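Local structure of hellethionin-D (Helleborus purpurascens, 3SZS) at residues T7-C12 with C30-V35; N14-T19 with Q23-I28. The protein is a small secreted plant-defence toxin that seems to harm animal cells at the level of the cell membrane, though its precise function is not known. All coordinates share one frame; numbering follows the deposited sequence.

Interaction 1. Residues T7-C12 with C30-V35; sequences TLARNC and CDCIHV
Thr7 O, on the same helix as the Ala9 and Cys12 that meet 30-35, is gripped twice by Asn11: the backbone N donates from one face of the carbonyl plane and the side-chain ND2, at 2.8 Å, from the other. This holds the amide against its own helix; the link to 30-35 is a disulfide. Cys12 SG and Cys30 SG are joined covalently at 2.0 Å in a left-handed disulfide (chi3 -74°). On the helix SG stands anti to the Cys12 backbone N (chi1 180°), which turns it toward 30-35; Cys30 answers with SG anti to its carbonyl carbon. One turn back, Ala9 CB presses on Cys30 O at 3.3 Å, while Cys32 SG lies 3.7 Å from Ala9 O and 4.3 Å from Ala9 CB. With no hydrogen bond between the segments, small buried side chains and the disulfide do the joining. Cys32 SG is itself bonded to Cys4, a second cross-link of the four-disulfide plant thionin fold. Helix 7-18 is therefore held against the chain where it leaves helix 23-29, just before strand 32-34 pairs antiparallel with strand 2-4.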
ATOM      1  N   THR A   7      -1.535  -5.119   8.977  1.00 94.23           N
ATOM      2  CA  THR A   7      -0.266  -4.489   9.352  1.00 89.76           C
ATOM      3  C   THR A   7       0.969  -5.141   8.711  1.00 82.02           C
ATOM      4  O   THR A   7       1.935  -4.447   8.403  1.00 75.66           O
ATOM      5  CB  THR A   7      -0.102  -4.438  10.878  1.00 98.34           C
ATOM      6  OG1 THR A   7      -0.468  -5.700  11.445  1.00106.22           O
ATOM      7  CG2 THR A   7      -0.994  -3.357  11.465  1.00104.91           C
ATOM      8  N   LEU A   8       0.937  -6.460   8.508  1.00 83.21           N
ATOM      9  CA  LEU A   8       1.995  -7.152   7.756  1.00 76.86           C
ATOM     10  C   LEU A   8       2.065  -6.595   6.332  1.00 67.71           C
ATOM     11  O   LEU A   8       3.159  -6.319   5.815  1.00 61.88           O
ATOM     12  CB  LEU A   8       1.767  -8.676   7.730  1.00 81.87           C
ATOM     13  CG  LEU A   8       2.172  -9.486   8.972  1.00 90.71           C
ATOM     14  CD1 LEU A   8       1.483 -10.854   8.991  1.00 97.07           C
ATOM     15  CD2 LEU A   8       3.693  -9.635   9.048  1.00 87.10           C
ATOM     16  N   ALA A   9       0.900  -6.410   5.708  1.00 67.36           N
ATOM     17  CA  ALA A   9       0.823  -5.795   4.365  1.00 59.94           C
ATOM     18  C   ALA A   9       1.182  -4.299   4.369  1.00 56.16           C
ATOM     19  O   ALA A   9       1.708  -3.783   3.382  1.00 49.84           O
ATOM     20  CB  ALA A   9      -0.559  -6.004   3.756  1.00 61.69           C
ATOM     21  N   ARG A  10       0.876  -3.605   5.467  1.00 61.02           N
ATOM     22  CA  ARG A  10       1.243  -2.187   5.626  1.00 59.22           C
ATOM     23  C   ARG A  10       2.758  -1.984   5.667  1.00 54.31           C
ATOM     24  O   ARG A  10       3.282  -1.094   5.008  1.00 50.39           O
ATOM     25  CB  ARG A  10       0.592  -1.593   6.890  1.00 67.02           C
ATOM     26  CG  ARG A  10       1.177  -0.248   7.385  1.00 67.44           C
ATOM     27  CD  ARG A  10       1.247   0.835   6.297  1.00 61.92           C
ATOM     28  NE  ARG A  10      -0.065   1.149   5.736  1.00 63.85           N
ATOM     29  CZ  ARG A  10      -0.275   1.782   4.582  1.00 58.77           C
ATOM     30  NH1 ARG A  10       0.739   2.174   3.813  1.00 54.24           N
ATOM     31  NH2 ARG A  10      -1.520   2.010   4.186  1.00 61.08           N
ATOM     32  N   ASN A  11       3.452  -2.796   6.454  1.00 56.02           N
ATOM     33  CA  ASN A  11       4.911  -2.736   6.504  1.00 52.15           C
ATOM     34  C   ASN A  11       5.513  -3.123   5.181  1.00 45.69           C
ATOM     35  O   ASN A  11       6.489  -2.525   4.735  1.00 40.96           O
ATOM     36  CB  ASN A  11       5.450  -3.645   7.597  1.00 57.01           C
ATOM     37  CG  ASN A  11       5.307  -3.032   8.953  1.00 63.88           C
ATOM     38  OD1 ASN A  11       6.158  -2.240   9.367  1.00 65.94           O
ATOM     39  ND2 ASN A  11       4.234  -3.382   9.664  1.00 72.09           N
ATOM     40  N   CYS A  12       4.913  -4.129   4.552  1.00 45.50           N
ATOM     41  CA  CYS A  12       5.292  -4.504   3.213  1.00 40.67           C
ATOM     42  C   CYS A  12       5.287  -3.251   2.325  1.00 35.39           C
ATOM     43  O   CYS A  12       6.280  -2.960   1.671  1.00 31.65           O
ATOM     44  CB  CYS A  12       4.360  -5.607   2.678  1.00 42.41           C
ATOM     45  SG  CYS A  12       4.728  -6.168   0.984  1.00 40.44           S
ATOM     46  N   CYS A  30       2.255  -6.041  -2.205  1.00 34.30           N
ATOM     47  CA  CYS A  30       1.819  -6.081  -0.803  1.00 38.93           C
ATOM     48  C   CYS A  30       0.315  -6.262  -0.615  1.00 43.15           C
ATOM     49  O   CYS A  30      -0.190  -6.153   0.507  1.00 48.65           O
ATOM     50  CB  CYS A  30       2.300  -4.801  -0.105  1.00 37.97           C
ATOM     51  SG  CYS A  30       4.104  -4.614  -0.191  1.00 32.71           S
ATOM     52  N   ASP A  31      -0.394  -6.578  -1.698  1.00 42.52           N
ATOM     53  CA  ASP A  31      -1.855  -6.645  -1.674  1.00 46.15           C
ATOM     54  C   ASP A  31      -2.429  -5.345  -1.047  1.00 47.15           C
ATOM     55  O   ASP A  31      -3.101  -5.382  -0.020  1.00 51.69           O
ATOM     56  CB  ASP A  31      -2.328  -7.907  -0.912  1.00 53.23           C
ATOM     57  CG  ASP A  31      -2.285  -9.201  -1.759  1.00 54.75           C
ATOM     58  OD1 ASP A  31      -2.021  -9.149  -2.977  1.00 53.32           O
ATOM     59  OD2 ASP A  31      -2.550 -10.289  -1.193  1.00 63.60           O
ATOM     60  N   CYS A  32      -2.108  -4.192  -1.643  1.00 42.59           N
ATOM     61  CA  CYS A  32      -2.693  -2.900  -1.209  1.00 44.65           C
ATOM     62  C   CYS A  32      -3.292  -2.137  -2.389  1.00 41.38           C
ATOM     63  O   CYS A  32      -3.056  -2.485  -3.553  1.00 37.50           O
ATOM     64  CB  CYS A  32      -1.661  -2.009  -0.500  1.00 44.04           C
ATOM     65  SG  CYS A  32      -0.808  -2.789   0.892  1.00 50.10           S
ATOM     66  N   ILE A  33      -4.053  -1.086  -2.071  1.00 43.82           N
ATOM     67  CA  ILE A  33      -4.772  -0.289  -3.072  1.00 42.21           C
ATOM     68  C   ILE A  33      -4.599   1.211  -2.830  1.00 43.31           C
ATOM     69  O   ILE A  33      -4.140   1.627  -1.766  1.00 45.64           O
ATOM     70  CB  ILE A  33      -6.291  -0.636  -3.101  1.00 46.43           C
ATOM     71  CG1 ILE A  33      -6.966  -0.354  -1.743  1.00 53.54           C
ATOM     72  CG2 ILE A  33      -6.485  -2.091  -3.502  1.00 46.03           C
ATOM     73  CD1 ILE A  33      -8.465  -0.656  -1.715  1.00 59.38           C
ATOM     74  N   HIS A  34      -4.976   2.012  -3.825  1.00 41.91           N
ATOM     75  CA  HIS A  34      -4.865   3.466  -3.746  1.00 44.19           C
ATOM     76  C   HIS A  34      -6.181   4.132  -4.064  1.00 48.63           C
ATOM     77  O   HIS A  34      -6.798   3.835  -5.092  1.00 46.35           O
ATOM     78  CB  HIS A  34      -3.792   3.983  -4.698  1.00 39.94           C
ATOM     79  CG  HIS A  34      -2.412   3.600  -4.286  1.00 36.78           C
ATOM     80  ND1 HIS A  34      -1.789   2.460  -4.746  1.00 32.19           N
ATOM     81  CD2 HIS A  34      -1.547   4.183  -3.420  1.00 38.18           C
ATOM     82  CE1 HIS A  34      -0.597   2.360  -4.183  1.00 31.78           C
ATOM     83  NE2 HIS A  34      -0.425   3.395  -3.377  1.00 33.94           N
ATOM     84  N   VAL A  35      -6.580   5.048  -3.178  1.00 55.19           N
ATOM     85  CA  VAL A  35      -7.852   5.766  -3.259  1.00 61.68           C
ATOM     86  C   VAL A  35      -7.618   7.277  -3.293  1.00 66.35           C
ATOM     87  O   VAL A  35      -6.607   7.755  -2.790  1.00 66.42           O
ATOM     88  CB  VAL A  35      -8.756   5.442  -2.043  1.00 68.41           C
ATOM     89  CG1 VAL A  35      -9.086   3.959  -2.002  1.00 65.75           C
ATOM     90  CG2 VAL A  35      -8.090   5.872  -0.740  1.00 72.38           C
TER

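Interaction 2. Residues N14-T19 with Q23-I28; sequences NACRFT and QPTCGI. With NA (sodium ion), chain J; NA (sodium ion), chain L.
Arg17 overlaps Gln23 through its guanidinium, one face of which has Gln23 CG over its centre, 3.7 Å above the plane. Bends at chi2 and chi3 curl the arginine chain toward helix 23-29. Against the opposite face, displaced toward the rim, sits water 1. The guanidinium and the Gln23 amide are turned 57° apart, and Arg17 NH2 comes no closer than 4.1 Å to Gln23 NE2; between the side chains it is the Gln23 CG methylene, not the amide, that meets the guanidinium. Nearer the backbone, Arg17 CD lies 3.8 Å from Cys26 SG and the aliphatic part of the arginine flanks the disulfide. Cys16 SG and Cys26 SG bond at 2.1 Å where the two backbones come nearest. This bridge clamps the antiparallel helix pair that forms the long arm of the L-shaped thionin fold; the axes of 14-18 and 23-28 come within 9.2 Å, with their directions 149° from one another. Thr25 CG2 approaches Cys16 SG, and Tyr13 of helix 7-18 packs against both Gln23 and Cys26. A sodium ion is bound by Arg17 O at 2.6 Å, with Gly21 O and water 1 as further ligands, so it ties the last turn of the first helix to the interhelical turn. Thr25 OG1 binds a second sodium ion at 2.9 Å. Where the helix ends, Ala15 O accepts hydrogen bonds from both Thr19 N and Thr19 OG1, which reach it from opposite faces of its plane.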
ATOM      1  N   ASN A  14       5.163   0.172   2.970  1.00 34.94           N
ATOM      2  CA  ASN A  14       6.101   1.246   3.306  1.00 34.71           C
ATOM      3  C   ASN A  14       7.550   0.930   2.929  1.00 30.74           C
ATOM      4  O   ASN A  14       8.240   1.785   2.367  1.00 28.51           O
ATOM      5  CB  ASN A  14       6.014   1.621   4.784  1.00 39.69           C
ATOM      6  CG  ASN A  14       4.684   2.251   5.146  1.00 45.02           C
ATOM      7  OD1 ASN A  14       3.955   2.744   4.283  1.00 45.28           O
ATOM      8  ND2 ASN A  14       4.357   2.230   6.429  1.00 50.07           N
ATOM      9  N   ALA A  15       8.005  -0.290   3.227  1.00 30.32           N
ATOM     10  CA  ALA A  15       9.377  -0.693   2.889  1.00 27.35           C
ATOM     11  C   ALA A  15       9.565  -0.731   1.370  1.00 24.23           C
ATOM     12  O   ALA A  15      10.596  -0.291   0.849  1.00 21.70           O
ATOM     13  CB  ALA A  15       9.723  -2.043   3.517  1.00 29.21           C
ATOM     14  N   CYS A  16       8.553  -1.250   0.674  1.00 24.03           N
ATOM     15  CA  CYS A  16       8.528  -1.289  -0.780  1.00 21.59           C
ATOM     16  C   CYS A  16       8.691   0.115  -1.354  1.00 20.96           C
ATOM     17  O   CYS A  16       9.529   0.344  -2.233  1.00 19.33           O
ATOM     18  CB  CYS A  16       7.207  -1.913  -1.258  1.00 22.62           C
ATOM     19  SG  CYS A  16       6.934  -1.968  -3.031  1.00 22.59           S
ATOM     20  N   ARG A  17       7.896   1.063  -0.854  1.00 22.25           N
ATOM     21  CA  ARG A  17       7.978   2.441  -1.356  1.00 22.97           C
ATOM     22  C   ARG A  17       9.330   3.070  -1.064  1.00 22.88           C
ATOM     23  O   ARG A  17       9.930   3.725  -1.935  1.00 22.47           O
ATOM     24  CB  ARG A  17       6.876   3.297  -0.742  1.00 25.76           C
ATOM     25  CG  ARG A  17       5.501   2.902  -1.210  1.00 27.22           C
ATOM     26  CD  ARG A  17       5.235   3.409  -2.611  1.00 25.97           C
ATOM     27  NE  ARG A  17       4.960   4.844  -2.614  1.00 30.23           N
ATOM     28  CZ  ARG A  17       5.255   5.681  -3.606  1.00 31.11           C
ATOM     29  NH1 ARG A  17       5.877   5.266  -4.709  1.00 28.75           N
ATOM     30  NH2 ARG A  17       4.933   6.956  -3.481  1.00 34.90           N
ATOM     31  N   PHE A  18       9.802   2.872   0.164  1.00 23.50           N
ATOM     32  CA  PHE A  18      11.066   3.472   0.615  1.00 24.20           C
ATOM     33  C   PHE A  18      12.261   3.003  -0.229  1.00 22.44           C
ATOM     34  O   PHE A  18      13.186   3.783  -0.487  1.00 22.49           O
ATOM     35  CB  PHE A  18      11.315   3.129   2.081  1.00 25.41           C
ATOM     36  CG  PHE A  18      12.422   3.925   2.714  1.00 26.90           C
ATOM     37  CD1 PHE A  18      12.179   5.198   3.211  1.00 28.55           C
ATOM     38  CD2 PHE A  18      13.710   3.401   2.813  1.00 24.84           C
ATOM     39  CE1 PHE A  18      13.203   5.938   3.808  1.00 30.10           C
ATOM     40  CE2 PHE A  18      14.742   4.143   3.410  1.00 25.95           C
ATOM     41  CZ  PHE A  18      14.485   5.400   3.909  1.00 28.12           C
ATOM     42  N   THR A  19      12.259   1.732  -0.639  1.00 20.41           N
ATOM     43  CA  THR A  19      13.385   1.196  -1.417  1.00 20.22           C
ATOM     44  C   THR A  19      13.186   1.327  -2.945  1.00 19.88           C
ATOM     45  O   THR A  19      13.893   0.676  -3.728  1.00 20.69           O
ATOM     46  CB  THR A  19      13.722  -0.262  -1.033  1.00 19.43           C
ATOM     47  OG1 THR A  19      12.629  -1.121  -1.367  1.00 18.96           O
ATOM     48  CG2 THR A  19      14.039  -0.372   0.464  1.00 21.34           C
ATOM     49  N   GLN A  23       3.790   3.217  -6.816  1.00 23.54           N
ATOM     50  CA  GLN A  23       2.528   2.931  -6.146  1.00 24.49           C
ATOM     51  C   GLN A  23       1.892   1.636  -6.675  1.00 22.70           C
ATOM     52  O   GLN A  23       1.554   0.746  -5.885  1.00 22.41           O
ATOM     53  CB  GLN A  23       1.567   4.117  -6.248  1.00 28.35           C
ATOM     54  CG  GLN A  23       1.984   5.309  -5.397  1.00 32.33           C
ATOM     55  CD  GLN A  23       1.006   6.479  -5.487  1.00 38.05           C
ATOM     56  OE1 GLN A  23       0.273   6.624  -6.466  1.00 42.68           O
ATOM     57  NE2 GLN A  23       0.995   7.310  -4.461  1.00 39.67           N
ATOM     58  N   PRO A  24       1.740   1.510  -8.005  1.00 21.24           N
ATOM     59  CA  PRO A  24       1.101   0.278  -8.467  1.00 20.27           C
ATOM     60  C   PRO A  24       1.887  -1.000  -8.114  1.00 18.97           C
ATOM     61  O   PRO A  24       1.280  -2.002  -7.735  1.00 19.33           O
ATOM     62  CB  PRO A  24       0.975   0.492  -9.984  1.00 19.61           C
ATOM     63  CG  PRO A  24       1.045   1.952 -10.170  1.00 21.52           C
ATOM     64  CD  PRO A  24       2.018   2.420  -9.131  1.00 22.28           C
ATOM     65  N   THR A  25       3.214  -0.945  -8.194  1.00 18.48           N
ATOM     66  CA  THR A  25       4.081  -2.085  -7.797  1.00 18.26           C
ATOM     67  C   THR A  25       3.859  -2.466  -6.365  1.00 19.87           C
ATOM     68  O   THR A  25       3.573  -3.647  -6.028  1.00 21.24           O
ATOM     69  CB  THR A  25       5.580  -1.755  -7.998  1.00 18.93           C
ATOM     70  OG1 THR A  25       5.887  -1.844  -9.388  1.00 16.56           O
ATOM     71  CG2 THR A  25       6.498  -2.715  -7.168  1.00 17.64           C
ATOM     72  N   CYS A  26       3.937  -1.472  -5.493  1.00 20.58           N
ATOM     73  CA  CYS A  26       3.805  -1.762  -4.067  1.00 22.90           C
ATOM     74  C   CYS A  26       2.404  -2.257  -3.719  1.00 24.93           C
ATOM     75  O   CYS A  26       2.220  -3.093  -2.820  1.00 28.08           O
ATOM     76  CB  CYS A  26       4.231  -0.543  -3.252  1.00 23.92           C
ATOM     77  SG  CYS A  26       6.000  -0.176  -3.499  1.00 23.27           S
ATOM     78  N   GLY A  27       1.405  -1.758  -4.442  1.00 25.08           N
ATOM     79  CA  GLY A  27       0.048  -2.251  -4.263  1.00 27.57           C
ATOM     80  C   GLY A  27      -0.065  -3.703  -4.669  1.00 27.25           C
ATOM     81  O   GLY A  27      -0.754  -4.479  -4.014  1.00 31.20           O
ATOM     82  N   ILE A  28       0.607  -4.059  -5.758  1.00 24.37           N
ATOM     83  CA  ILE A  28       0.580  -5.418  -6.290  1.00 25.49           C
ATOM     84  C   ILE A  28       1.328  -6.375  -5.378  1.00 28.09           C
ATOM     85  O   ILE A  28       0.810  -7.442  -5.030  1.00 30.69           O
ATOM     86  CB  ILE A  28       1.169  -5.517  -7.729  1.00 23.26           C
ATOM     87  CG1 ILE A  28       0.207  -4.891  -8.732  1.00 22.51           C
ATOM     88  CG2 ILE A  28       1.435  -6.997  -8.137  1.00 24.85           C
ATOM     89  CD1 ILE A  28       0.845  -4.673 -10.120  1.00 21.60           C
TER
HETATM   90 NA    NA J  52       3.676  -1.792 -11.279  1.00 24.94          NA
HETATM   91 NA    NA L  54       9.275   4.958  -4.183  1.00 33.91          NA
HETATM   92  O   HOH W   1       8.662   7.397  -3.287  1.00 19.79           O

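In the fold
From the N terminus, strand 2-4 leads into helix 7-18, whose first half enters interaction 1 and whose second half enters interaction 2. A short turn follows, and helix 23-29 comes back against 14-19, closing the small loop of interaction 2. The chain then leaves that helix through 30-35 and returns to 7-12, so interaction 1 closes a wider loop with interaction 2 nested inside it. Their centres lie about 8 Å apart. They meet directly where Cys32 N probably donates a hydrogen bond to Gly27 O, at 2.7 Å, and where Cys30 SG packs on Cys16 CB. Interaction 2 holds the helical hairpin together, and interaction 1 joins its first helix to the chain entering the two-stranded sheet.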